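Local structure of LYND (Lyngbya aestuarii, 4V1T) at residues 158-162 against 181-185; 448-453 against 504-508; 560-565 against 758-763; 615-619 against 648-653. The protein probably catalyses the ATP-dependent cyclodehydration that turns cysteine residues of cyanobactin precursor peptides into thiazolines. One frame throughout, in Å; residues are numbered along the deposited sequence.

The four contacts are separate: none touches another. Interaction 1 lies in the zinc-bearing part of the chain, with the side chain of L182 about 13 Å from the metal, and its centre is 62 Å from that of interaction 3, on the opposite side of the chain's centre. Interactions 2 and 4 both belong to the YcaO region, yet their centres are 46 Å apart. Interaction 4 is nested within the long loop closed by interaction 3, their nearest atoms about 14 Å apart; nearest atoms of interactions 2 and 3 are about 17 Å apart. L648 of interaction 4 has its side chain about 14 Å from a bound magnesium ion.

Interaction 1 (158-162 against 181-185); sequences TDDYL and LLVKP
The unusual feature is a buried lysine, K184, whose methylenes run along two carbonyl oxygens of the opposing loop: CB lies 3.4 Å from T158 O, and CE 3.5 Å from D159 O. This is part of a beta-alpha-beta crossover, in which strand 154-157 leads through this loop and helix 165-176 to the parallel strand 180-184. T158 prolongs the strand pairing, its N donating to V183 O at 2.8 Å and nearly straight (169°). The long aliphatic stem suits K184: with CG anti to the backbone N (chi1 170°), the chain runs alongside both carbonyls and bends at its end, where the amine bonds to V186 O and V189 O and forms a salt bridge with E28 of the second subunit. L182 CD1 sits over one face of the Y161 ring, 4.0 Å from the centroid in a CH-pi contact, while K184 CB meets CE1 at the ring edge. Tyrosine suits the place by pairing this flat face with a hydroxyl that bonds to G193 O. Replacing Y161 by alanine would probably open a gap over L182 CD1 and leave G193 O without this hydroxyl. Within the loop, T158 OG1 donates to D160 O at 2.5 Å, from above the carbonyl plane.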
# COMPACT_ATOMS: atom_id res chain seq x y z
N THR B 158 -30.44 8.41 0.17
CA THR B 158 -30.35 9.41 -0.88
C THR B 158 -29.94 8.76 -2.18
O THR B 158 -29.45 7.63 -2.18
CB THR B 158 -29.35 10.53 -0.53
OG1 THR B 158 -29.46 11.60 -1.49
CG2 THR B 158 -27.91 10.00 -0.50
N ASP B 159 -30.16 9.48 -3.28
CA ASP B 159 -29.66 9.06 -4.60
C ASP B 159 -28.37 9.81 -4.92
O ASP B 159 -27.64 9.45 -5.84
CB ASP B 159 -30.71 9.30 -5.69
CG ASP B 159 -31.19 10.75 -5.74
OD1 ASP B 159 -31.11 11.46 -4.72
OD2 ASP B 159 -31.66 11.18 -6.81
N ASP B 160 -28.09 10.86 -4.15
CA ASP B 160 -26.85 11.62 -4.31
C ASP B 160 -26.49 12.28 -2.99
O ASP B 160 -27.37 12.75 -2.27
CB ASP B 160 -27.00 12.67 -5.42
CG ASP B 160 -25.67 13.19 -5.91
OD1 ASP B 160 -25.09 12.58 -6.83
OD2 ASP B 160 -25.20 14.21 -5.37
N TYR B 161 -25.19 12.33 -2.69
CA TYR B 161 -24.73 12.89 -1.42
C TYR B 161 -24.67 14.42 -1.40
O TYR B 161 -24.36 15.01 -0.37
CB TYR B 161 -23.36 12.32 -1.06
CG TYR B 161 -23.44 11.03 -0.27
CD1 TYR B 161 -24.35 10.03 -0.61
CD2 TYR B 161 -22.60 10.80 0.81
CE1 TYR B 161 -24.42 8.85 0.12
CE2 TYR B 161 -22.67 9.63 1.54
CZ TYR B 161 -23.57 8.66 1.19
OH TYR B 161 -23.62 7.49 1.92
N LEU B 162 -24.98 15.06 -2.53
CA LEU B 162 -25.04 16.52 -2.59
C LEU B 162 -26.47 17.01 -2.79
O LEU B 162 -26.69 18.15 -3.20
CB LEU B 162 -24.14 17.05 -3.72
CG LEU B 162 -22.63 17.00 -3.47
CD1 LEU B 162 -21.89 17.53 -4.69
CD2 LEU B 162 -22.23 17.79 -2.23
N LEU B 181 -27.36 8.68 9.81
CA LEU B 181 -26.58 7.92 8.85
C LEU B 181 -27.02 8.24 7.42
O LEU B 181 -28.21 8.40 7.15
CB LEU B 181 -26.73 6.42 9.11
CG LEU B 181 -26.27 5.46 7.99
CD1 LEU B 181 -24.78 5.53 7.80
CD2 LEU B 181 -26.69 4.04 8.30
N LEU B 182 -26.05 8.33 6.51
CA LEU B 182 -26.34 8.52 5.10
C LEU B 182 -26.05 7.24 4.35
O LEU B 182 -25.08 6.54 4.64
CB LEU B 182 -25.51 9.67 4.51
CG LEU B 182 -26.21 10.94 4.07
CD1 LEU B 182 -25.20 11.86 3.40
CD2 LEU B 182 -27.39 10.68 3.15
N VAL B 183 -26.89 6.94 3.37
CA VAL B 183 -26.68 5.80 2.51
C VAL B 183 -27.28 6.06 1.13
O VAL B 183 -28.28 6.76 0.99
CB VAL B 183 -27.29 4.51 3.10
CG1 VAL B 183 -28.78 4.63 3.21
CG2 VAL B 183 -26.92 3.30 2.26
N LYS B 184 -26.64 5.48 0.12
CA LYS B 184 -27.08 5.57 -1.26
C LYS B 184 -27.02 4.17 -1.85
O LYS B 184 -25.97 3.74 -2.30
CB LYS B 184 -26.20 6.54 -2.05
CG LYS B 184 -26.39 6.56 -3.58
CD LYS B 184 -25.28 7.40 -4.23
CE LYS B 184 -25.10 7.10 -5.70
NZ LYS B 184 -24.67 5.70 -5.94
N PRO B 185 -28.14 3.44 -1.80
CA PRO B 185 -28.15 2.05 -2.22
C PRO B 185 -28.49 1.88 -3.70
O PRO B 185 -28.48 0.77 -4.21
CB PRO B 185 -29.23 1.44 -1.34
CG PRO B 185 -30.24 2.55 -1.22
CD PRO B 185 -29.43 3.83 -1.20

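Interaction 2 (448-453 against 504-508); sequences DLAIHP and HKYLP
L449 and I451 each cross the stem of K505 at about a right angle, and these crossings set the layout of the contact. L449 CD2 lies 4.1 Å from K505 CD, while I451 CD1 approaches K505 CB at 3.9 Å. The lysine suits this partly exposed place because its methylenes can serve as an apolar surface while the amine reaches on toward E501 and E714 in long, weak ion pairs. Its chain is bent at chi2 (-61°), which keeps CD close to L449 O. I451 also runs obliquely to L507, meeting it methyl to methyl. Beyond, the rings of P453 and P508 touch through CB and CG, at 3.9 Å. Y506 turns its ring edge, at CD2, to L449 CB.

The backbones form a single parallel beta bridge between A450 and Y506. Y506 N donates to L449 O at 2.9 Å, bent and from above the carbonyl plane; I451 N donates to Y506 O at 2.8 Å, close to the line of that C=O. The small A450 directs its CB away from the strand. The loop 448-453 thus links helix 443-446 to helix 454-457 alongside strand 503-508, which pairs antiparallel with strand 491-498, while strand 716-719 supplies L716 beside I451, K505 and L507.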
# COMPACT_ATOMS: atom_id res chain seq x y z
N ASP B 448 2.09 52.49 3.20
CA ASP B 448 3.39 51.88 2.93
C ASP B 448 3.48 50.40 3.31
O ASP B 448 4.37 49.69 2.85
CB ASP B 448 4.50 52.66 3.64
CG ASP B 448 4.90 53.91 2.88
OD1 ASP B 448 5.02 53.84 1.64
OD2 ASP B 448 5.10 54.97 3.52
N LEU B 449 2.57 49.94 4.16
CA LEU B 449 2.48 48.51 4.45
C LEU B 449 1.99 47.76 3.21
O LEU B 449 2.23 46.56 3.06
CB LEU B 449 1.55 48.27 5.63
CG LEU B 449 1.97 48.87 6.96
CD1 LEU B 449 0.86 48.64 7.98
CD2 LEU B 449 3.28 48.26 7.44
N ALA B 450 1.29 48.48 2.34
CA ALA B 450 0.76 47.90 1.11
C ALA B 450 1.86 47.70 0.08
O ALA B 450 2.78 48.51 -0.02
CB ALA B 450 -0.32 48.81 0.54
N ILE B 451 1.75 46.61 -0.67
CA ILE B 451 2.64 46.32 -1.79
C ILE B 451 1.85 46.34 -3.10
O ILE B 451 0.91 45.56 -3.28
CB ILE B 451 3.35 44.98 -1.59
CG1 ILE B 451 4.44 45.14 -0.53
CG2 ILE B 451 3.99 44.50 -2.89
CD1 ILE B 451 4.82 43.87 0.16
N HIS B 452 2.21 47.25 -3.99
CA HIS B 452 1.52 47.39 -5.26
C HIS B 452 1.69 46.09 -6.05
O HIS B 452 2.79 45.55 -6.12
CB HIS B 452 2.09 48.57 -6.05
CG HIS B 452 1.19 49.07 -7.13
ND1 HIS B 452 0.98 48.38 -8.31
CD2 HIS B 452 0.44 50.19 -7.22
CE1 HIS B 452 0.15 49.07 -9.07
NE2 HIS B 452 -0.19 50.17 -8.43
N PRO B 453 0.59 45.56 -6.63
CA PRO B 453 0.68 44.29 -7.35
C PRO B 453 1.73 44.28 -8.46
O PRO B 453 2.29 43.24 -8.77
CB PRO B 453 -0.74 44.10 -7.91
CG PRO B 453 -1.38 45.44 -7.85
CD PRO B 453 -0.78 46.11 -6.66
N HIS B 504 3.75 42.78 9.49
CA HIS B 504 2.75 42.46 8.47
C HIS B 504 2.77 43.49 7.35
O HIS B 504 2.74 44.68 7.59
CB HIS B 504 1.35 42.40 9.08
CG HIS B 504 1.09 41.15 9.87
ND1 HIS B 504 0.95 39.92 9.28
CD2 HIS B 504 0.92 40.96 11.20
CE1 HIS B 504 0.72 39.01 10.21
NE2 HIS B 504 0.70 39.62 11.38
N LYS B 505 2.85 43.00 6.11
CA LYS B 505 2.61 43.81 4.93
C LYS B 505 1.30 43.35 4.30
O LYS B 505 0.59 42.51 4.87
CB LYS B 505 3.76 43.68 3.95
CG LYS B 505 5.12 44.12 4.49
CD LYS B 505 5.13 45.58 4.91
CE LYS B 505 6.55 46.09 5.15
NZ LYS B 505 7.14 46.71 3.93
N TYR B 506 0.96 43.91 3.14
CA TYR B 506 -0.29 43.59 2.47
C TYR B 506 -0.13 43.46 0.96
O TYR B 506 0.44 44.33 0.30
CB TYR B 506 -1.35 44.65 2.76
CG TYR B 506 -1.84 44.64 4.18
CD1 TYR B 506 -2.85 43.78 4.58
CD2 TYR B 506 -1.30 45.50 5.12
CE1 TYR B 506 -3.31 43.76 5.88
CE2 TYR B 506 -1.74 45.49 6.43
CZ TYR B 506 -2.74 44.63 6.81
OH TYR B 506 -3.18 44.64 8.11
N LEU B 507 -0.64 42.35 0.43
CA LEU B 507 -0.76 42.14 -1.01
C LEU B 507 -2.23 41.97 -1.35
O LEU B 507 -3.02 41.55 -0.50
CB LEU B 507 0.01 40.90 -1.47
CG LEU B 507 1.51 41.08 -1.68
CD1 LEU B 507 2.24 40.87 -0.38
CD2 LEU B 507 2.03 40.10 -2.72
N PRO B 508 -2.62 42.28 -2.61
CA PRO B 508 -3.99 41.97 -3.00
C PRO B 508 -4.28 40.47 -2.85
O PRO B 508 -3.44 39.65 -3.17
CB PRO B 508 -4.08 42.44 -4.46
CG PRO B 508 -2.67 42.67 -4.90
CD PRO B 508 -1.87 42.96 -3.68

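Interaction 3 (560-565 against 758-763); sequences YNRLRR and WLDEPL
A Schellman motif ends helix 538-561, with R562 as its C-prime residue at positive phi, and the chain leaving it packs against the loop 758-763 that follows helix 748-755. L563 and R565 both meet W758. The arginine chain, bent at chi2 and chi3 (-61° and -55°), brings its guanidinium over one face of the indole: CZ lies 4.0 Å from the six-membered-ring centroid, a cation-pi contact with the planes tilted 40° apart. NH1 lies above the indole face near CE2 and NE1, 3.1 Å from W758 CE2. A tryptophan suits this place by offering a broad, electron-rich face, and D596 forms a salt bridge with R565 NH2, helping to fix the group. L563 splits its two methyls between partners: CD1 reaches W758 CE3 at 3.5 Å, and CD2 reaches L759 CD2 at 3.8 Å. At the helix end, L763 CD1 packs against N561, 3.4 Å from OD1. The asparagine amide serves two roles, since ND2 donates to L557 O and L749 O while its oxygen faces the loop. There one water joins the segments, donating to N561 OD1 at 3.0 Å and accepting from L763 N at 2.9 Å.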
# COMPACT_ATOMS: atom_id res chain seq x y z
N TYR B 560 15.47 34.45 -21.18
CA TYR B 560 14.99 35.61 -21.92
C TYR B 560 16.12 36.51 -22.41
O TYR B 560 15.96 37.22 -23.40
CB TYR B 560 13.98 36.40 -21.07
CG TYR B 560 12.71 35.62 -20.88
CD1 TYR B 560 11.78 35.50 -21.92
CD2 TYR B 560 12.45 34.95 -19.69
CE1 TYR B 560 10.62 34.75 -21.75
CE2 TYR B 560 11.31 34.21 -19.51
CZ TYR B 560 10.40 34.11 -20.54
OH TYR B 560 9.26 33.36 -20.35
N ASN B 561 17.26 36.47 -21.73
CA ASN B 561 18.46 37.10 -22.26
C ASN B 561 19.19 36.15 -23.21
O ASN B 561 20.15 36.54 -23.86
CB ASN B 561 19.39 37.54 -21.14
CG ASN B 561 18.79 38.63 -20.27
OD1 ASN B 561 18.78 39.80 -20.63
ND2 ASN B 561 18.29 38.24 -19.10
N ARG B 562 18.73 34.90 -23.27
CA ARG B 562 19.33 33.87 -24.10
C ARG B 562 20.84 33.80 -23.86
O ARG B 562 21.65 33.89 -24.78
CB ARG B 562 19.01 34.10 -25.58
CG ARG B 562 17.55 33.84 -25.91
CD ARG B 562 17.25 34.06 -27.38
NE ARG B 562 16.98 35.46 -27.69
CZ ARG B 562 16.55 35.90 -28.87
NH1 ARG B 562 16.32 35.03 -29.85
NH2 ARG B 562 16.32 37.19 -29.07
N LEU B 563 21.19 33.64 -22.60
CA LEU B 563 22.58 33.64 -22.19
C LEU B 563 23.24 32.31 -22.48
O LEU B 563 22.60 31.27 -22.42
CB LEU B 563 22.69 33.95 -20.69
CG LEU B 563 22.12 35.30 -20.26
CD1 LEU B 563 22.08 35.41 -18.74
CD2 LEU B 563 22.94 36.44 -20.85
N ARG B 564 24.53 32.35 -22.81
CA ARG B 564 25.33 31.14 -22.95
C ARG B 564 25.93 30.79 -21.59
O ARG B 564 26.67 31.58 -21.02
CB ARG B 564 26.44 31.34 -24.00
CG ARG B 564 25.95 31.80 -25.37
CD ARG B 564 25.06 30.78 -26.07
NE ARG B 564 25.84 29.68 -26.66
CZ ARG B 564 26.07 28.50 -26.09
NH1 ARG B 564 25.57 28.22 -24.89
NH2 ARG B 564 26.80 27.59 -26.71
N ARG B 565 25.60 29.60 -21.09
CA ARG B 565 26.02 29.20 -19.75
C ARG B 565 26.97 28.01 -19.80
O ARG B 565 26.90 27.18 -20.73
CB ARG B 565 24.79 28.84 -18.91
CG ARG B 565 23.76 29.96 -18.75
CD ARG B 565 24.35 31.18 -18.07
NE ARG B 565 24.95 30.84 -16.78
CZ ARG B 565 25.98 31.48 -16.24
NH1 ARG B 565 26.55 32.50 -16.86
NH2 ARG B 565 26.46 31.08 -15.07
N TRP B 758 27.76 39.07 -17.26
CA TRP B 758 27.26 38.13 -18.26
C TRP B 758 26.97 38.87 -19.56
O TRP B 758 27.07 38.30 -20.64
CB TRP B 758 26.00 37.42 -17.75
CG TRP B 758 26.27 36.44 -16.64
CD1 TRP B 758 27.49 36.01 -16.20
CD2 TRP B 758 25.29 35.75 -15.84
NE1 TRP B 758 27.33 35.11 -15.18
CE2 TRP B 758 25.99 34.93 -14.94
CE3 TRP B 758 23.89 35.76 -15.80
CZ2 TRP B 758 25.35 34.13 -14.01
CZ3 TRP B 758 23.25 34.95 -14.87
CH2 TRP B 758 23.98 34.15 -13.99
N LEU B 759 26.61 40.15 -19.45
CA LEU B 759 26.46 41.03 -20.60
C LEU B 759 27.22 42.32 -20.35
O LEU B 759 27.37 42.75 -19.21
CB LEU B 759 24.99 41.33 -20.89
CG LEU B 759 24.08 40.14 -21.27
CD1 LEU B 759 22.66 40.62 -21.47
CD2 LEU B 759 24.59 39.44 -22.53
N ASP B 760 27.71 42.94 -21.42
CA ASP B 760 28.35 44.24 -21.31
C ASP B 760 27.30 45.33 -21.23
O ASP B 760 27.48 46.33 -20.54
CB ASP B 760 29.29 44.50 -22.49
CG ASP B 760 30.50 43.59 -22.48
OD1 ASP B 760 30.93 43.16 -21.38
OD2 ASP B 760 31.04 43.32 -23.57
N GLU B 761 26.21 45.13 -21.96
CA GLU B 761 25.11 46.09 -21.99
C GLU B 761 23.79 45.35 -21.76
O GLU B 761 23.71 44.16 -22.03
CB GLU B 761 25.06 46.82 -23.33
CG GLU B 761 26.35 47.53 -23.70
CD GLU B 761 26.68 48.67 -22.76
OE1 GLU B 761 25.80 49.52 -22.51
OE2 GLU B 761 27.83 48.71 -22.27
N PRO B 762 22.77 46.06 -21.27
CA PRO B 762 21.44 45.45 -21.12
C PRO B 762 20.77 45.20 -22.46
O PRO B 762 21.04 45.90 -23.44
CB PRO B 762 20.65 46.51 -20.32
CG PRO B 762 21.65 47.47 -19.80
CD PRO B 762 22.79 47.45 -20.77
N LEU B 763 19.90 44.19 -22.50
CA LEU B 763 19.04 44.00 -23.66
C LEU B 763 17.85 44.94 -23.53
O LEU B 763 17.52 45.39 -22.43
CB LEU B 763 18.56 42.55 -23.76
CG LEU B 763 19.61 41.48 -24.04
CD1 LEU B 763 18.95 40.12 -23.97
CD2 LEU B 763 20.28 41.67 -25.39
O HOH W 1 19.87 42.51 -20.17
O HOH W 2 28.98 32.41 -13.78

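Interaction 4 (615-619 against 648-653); sequences GSSER and LDKVPD
The backbones of S617 and D653 stay well apart, 8.0 Å between their CA atoms, so side chains reaching inward from both segments make the contact; R619 has a left-handed backbone conformation (phi 51°). D653 is the hub. S616 OG donates to its OD2 at 2.5 Å from above the carboxylate plane, and S617 OG adds a weak bond to the same carboxylate. Short serines suit these places because a hydroxyl one carbon from the backbone reaches the acid directly. The other oxygen, OD1, lies over one face of the R619 guanidinium, the two planes 87° apart. It forms a salt bridge with NH1 at 2.8 Å, by charge alone, although the position of NH1 is less certain. NH2 also lies beside V651 O, but too short and too bent for its geometry to be trusted. An alanine replacing D653 would remove the carboxylate, which is likely to leave S616 OG without its acceptor and R619 without its nearest countercharge here. R590 joins both sides, bonding to R619 O and to the carboxylate of D649. The loop between strands 605-612 and 621-626 is thereby tied to the end of helix 630-649, with L664 and I665 of helix 661-666 packing alongside.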
# COMPACT_ATOMS: atom_id res chain seq x y z
N GLY B 615 14.89 9.71 -34.16
CA GLY B 615 13.48 9.98 -34.01
C GLY B 615 13.03 11.07 -34.96
O GLY B 615 13.85 11.69 -35.64
N SER B 616 11.72 11.29 -35.00
CA SER B 616 11.14 12.32 -35.86
C SER B 616 11.45 13.72 -35.32
O SER B 616 11.78 14.62 -36.07
CB SER B 616 9.62 12.12 -35.99
OG SER B 616 8.99 12.14 -34.71
N SER B 617 11.36 13.87 -34.00
CA SER B 617 11.56 15.16 -33.34
C SER B 617 12.53 15.05 -32.18
O SER B 617 12.72 13.96 -31.62
CB SER B 617 10.22 15.70 -32.85
OG SER B 617 9.64 14.80 -31.93
N GLU B 618 13.13 16.17 -31.80
CA GLU B 618 14.16 16.19 -30.77
C GLU B 618 13.60 16.14 -29.34
O GLU B 618 14.30 15.74 -28.42
CB GLU B 618 15.04 17.43 -30.92
CG GLU B 618 15.91 17.39 -32.17
CD GLU B 618 16.96 18.49 -32.19
OE1 GLU B 618 17.13 19.18 -31.16
OE2 GLU B 618 17.61 18.66 -33.25
N ARG B 619 12.35 16.55 -29.19
CA ARG B 619 11.66 16.53 -27.90
C ARG B 619 12.49 17.21 -26.83
O ARG B 619 12.86 16.60 -25.82
CB ARG B 619 11.36 15.09 -27.46
CG ARG B 619 10.73 14.21 -28.53
CD ARG B 619 9.22 14.07 -28.41
NE ARG B 619 8.83 12.71 -28.75
CZ ARG B 619 7.60 12.32 -29.05
NH1 ARG B 619 6.62 13.21 -29.06
NH2 ARG B 619 7.35 11.06 -29.35
N LEU B 648 6.97 10.61 -21.70
CA LEU B 648 6.40 11.25 -22.87
C LEU B 648 7.04 10.71 -24.16
O LEU B 648 6.42 10.74 -25.22
CB LEU B 648 6.61 12.77 -22.78
CG LEU B 648 5.46 13.72 -23.15
CD1 LEU B 648 4.09 13.21 -22.73
CD2 LEU B 648 5.73 15.08 -22.52
N ASP B 649 8.27 10.22 -24.04
CA ASP B 649 9.03 9.73 -25.19
C ASP B 649 8.33 8.61 -25.95
O ASP B 649 8.37 8.56 -27.19
CB ASP B 649 10.41 9.24 -24.75
CG ASP B 649 11.45 10.35 -24.66
OD1 ASP B 649 11.19 11.49 -25.11
OD2 ASP B 649 12.54 10.08 -24.13
N LYS B 650 7.70 7.69 -25.23
CA LYS B 650 7.11 6.53 -25.87
C LYS B 650 5.81 6.87 -26.59
O LYS B 650 5.31 6.08 -27.38
CB LYS B 650 6.88 5.42 -24.85
CG LYS B 650 8.19 4.91 -24.25
CD LYS B 650 8.18 3.42 -23.95
CE LYS B 650 9.52 2.78 -24.28
NZ LYS B 650 9.89 1.68 -23.35
N VAL B 651 5.28 8.06 -26.31
CA VAL B 651 4.11 8.57 -27.03
C VAL B 651 4.54 9.11 -28.40
O VAL B 651 5.52 9.85 -28.47
CB VAL B 651 3.43 9.70 -26.25
CG1 VAL B 651 2.16 10.15 -26.95
CG2 VAL B 651 3.12 9.26 -24.82
N PRO B 652 3.82 8.76 -29.48
CA PRO B 652 4.20 9.32 -30.78
C PRO B 652 3.73 10.76 -30.95
O PRO B 652 2.84 11.21 -30.22
CB PRO B 652 3.49 8.40 -31.79
CG PRO B 652 2.91 7.27 -30.99
CD PRO B 652 2.69 7.83 -29.62
N ASP B 653 4.31 11.48 -31.91
CA ASP B 653 4.00 12.89 -32.12
C ASP B 653 2.51 13.14 -32.36
O ASP B 653 1.98 14.18 -31.98
CB ASP B 653 4.82 13.45 -33.29
CG ASP B 653 6.33 13.38 -33.04
OD1 ASP B 653 6.73 13.09 -31.89
OD2 ASP B 653 7.11 13.63 -33.98